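Ferrous iron uptake transporter protein B (Streptococcus thermophilus, PDB 3TAH) probably drives GTP-dependent ferrous iron uptake across the cell membrane, this chain being its cytosolic G-protein and helical domains with a methylanthraniloyl-GDP bound. Local coordinates at residues D217-Q220 against F221-K224. The protein carries 1 engineered substitution. Numbering follows the deposited sequence.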
loop_
_atom_site.group_PDB
_atom_site.type_symbol
_atom_site.label_atom_id
_atom_site.label_comp_id
_atom_site.label_asym_id
_atom_site.label_seq_id
_atom_site.Cartn_x
_atom_site.Cartn_y
_atom_site.Cartn_z
ATOM N N ASP A 217 -17.353 -13.517 -7.133
ATOM C CA ASP A 217 -18.553 -14.184 -7.620
ATOM C C ASP A 217 -19.530 -13.065 -7.911
ATOM O O ASP A 217 -20.355 -12.716 -7.052
ATOM C CB ASP A 217 -19.095 -15.142 -6.555
ATOM C CG ASP A 217 -20.409 -15.805 -6.961
ATOM O OD1 ASP A 217 -20.573 -16.175 -8.137
ATOM O OD2 ASP A 217 -21.278 -15.965 -6.082
ATOM N N LEU A 218 -19.408 -12.494 -9.110
ATOM C CA LEU A 218 -20.288 -11.413 -9.566
ATOM C C LEU A 218 -21.382 -11.942 -10.473
ATOM O O LEU A 218 -21.132 -12.787 -11.333
ATOM C CB LEU A 218 -19.521 -10.316 -10.322
ATOM C CG LEU A 218 -18.424 -9.613 -9.513
ATOM C CD1 LEU A 218 -17.733 -8.523 -10.343
ATOM C CD2 LEU A 218 -18.964 -9.049 -8.193
ATOM N N SER A 219 -22.588 -11.424 -10.281
ATOM C CA SER A 219 -23.714 -11.777 -11.136
ATOM C C SER A 219 -23.514 -11.203 -12.529
ATOM O O SER A 219 -22.703 -10.270 -12.739
ATOM C CB SER A 219 -25.020 -11.247 -10.554
ATOM O OG SER A 219 -25.089 -9.830 -10.661
ATOM N N GLN A 220 -24.262 -11.753 -13.483
ATOM C CA GLN A 220 -24.266 -11.221 -14.841
ATOM C C GLN A 220 -24.649 -9.742 -14.803
ATOM O O GLN A 220 -24.046 -8.935 -15.500
ATOM C CB GLN A 220 -25.232 -11.997 -15.752
ATOM C CG GLN A 220 -25.345 -11.405 -17.159
ATOM C CD GLN A 220 -26.229 -12.205 -18.092
ATOM O OE1 GLN A 220 -26.906 -13.145 -17.680
ATOM N NE2 GLN A 220 -26.227 -11.827 -19.355
ATOM N N PHE A 221 -25.643 -9.380 -13.996
ATOM C CA PHE A 221 -26.076 -7.980 -13.943
ATOM C C PHE A 221 -24.953 -7.073 -13.403
ATOM O O PHE A 221 -24.705 -5.994 -13.939
ATOM C CB PHE A 221 -27.374 -7.821 -13.138
ATOM C CG PHE A 221 -27.783 -6.387 -12.964
ATOM C CD1 PHE A 221 -28.093 -5.619 -14.081
ATOM C CD2 PHE A 221 -27.835 -5.805 -11.708
ATOM C CE1 PHE A 221 -28.454 -4.288 -13.954
ATOM C CE2 PHE A 221 -28.201 -4.470 -11.567
ATOM C CZ PHE A 221 -28.513 -3.715 -12.708
ATOM N N GLN A 222 -24.272 -7.523 -12.344
ATOM C CA GLN A 222 -23.143 -6.778 -11.775
ATOM C C GLN A 222 -22.073 -6.530 -12.834
ATOM O O GLN A 222 -21.585 -5.410 -12.980
ATOM C CB GLN A 222 -22.541 -7.509 -10.562
ATOM C CG GLN A 222 -23.308 -7.309 -9.270
ATOM C CD GLN A 222 -22.789 -8.172 -8.127
ATOM O OE1 GLN A 222 -22.668 -9.389 -8.273
ATOM N NE2 GLN A 222 -22.498 -7.550 -6.984
ATOM N N ARG A 223 -21.734 -7.573 -13.582
ATOM C CA ARG A 223 -20.719 -7.483 -14.633
ATOM C C ARG A 223 -21.134 -6.511 -15.741
ATOM O O ARG A 223 -20.305 -5.742 -16.231
ATOM C CB ARG A 223 -20.397 -8.864 -15.203
ATOM C CG ARG A 223 -19.732 -9.788 -14.182
ATOM C CD ARG A 223 -19.740 -11.257 -14.600
ATOM N NE ARG A 223 -18.653 -11.579 -15.520
ATOM C CZ ARG A 223 -18.468 -12.758 -16.121
ATOM N NH1 ARG A 223 -19.312 -13.772 -15.924
ATOM N NH2 ARG A 223 -17.422 -12.931 -16.937
ATOM N N LYS A 224 -22.414 -6.527 -16.115
ATOM C CA LYS A 224 -22.929 -5.586 -17.119
ATOM C C LYS A 224 -22.831 -4.136 -16.633
ATOM O O LYS A 224 -22.402 -3.258 -17.395
ATOM C CB LYS A 224 -24.379 -5.903 -17.483
ATOM C CG LYS A 224 -24.525 -7.138 -18.333
ATOM C CD LYS A 224 -25.980 -7.526 -18.579
ATOM C CE LYS A 224 -26.670 -6.598 -19.548
ATOM N NZ LYS A 224 -27.887 -7.240 -20.143
HETATM O O HOH W 1 -22.913 -11.530 -6.594
#
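Ser219 and Gln222 grip each other twice, each side chain taking up the other's backbone N-H. Ser219 OG accepts from Gln222 N at 3.0 Å, with an N-H...O angle of 165°. The return bond runs from Ser219 N to Gln222 OE1 at 2.9 Å; the donor nitrogen lies in the plane of the Gln222 side-chain carbonyl and meets a lone pair of OE1, at a C=O...N angle of 142°. Ser219 can reach over the helix start because its OG sits between backbone N and carbonyl carbon (chi1 71°). Gln222 CG lies beside its own backbone N, and from there the extended chain runs back past Ser219 OG, 3.4 Å from CG, to bring the carboxamide to the N-cap residue. This reciprocal pair is a capping box, with Ser219 as N-cap of helix 220-237 in the FeoB cytosolic helical domain, far from the nucleotide site of the G domain. The helical pattern starts at once: Arg223 N donates to Ser219 O at 3.0 Å, and Lys224 N does the same to Gln220 O. Gln222 OE1 has a further donor, a water that also donates to Asp217 O and thereby ties the incoming loop to the box. At the other branch of the amide, NE2 donates to Val188 O and Ser192 OG, so that both ends of the group are engaged and its rotation is fixed. Leu218 crosses the Gln222 chain at about a right angle, its CD2 3.7 Å from Gln222 OE1, while its CB rests against Arg223 CG at 3.9 Å. Gln220 and Lys224, both exposed, run side by side in the same direction, only loosely touching, with Gln220 CG 4.2 Å from Lys224 CD.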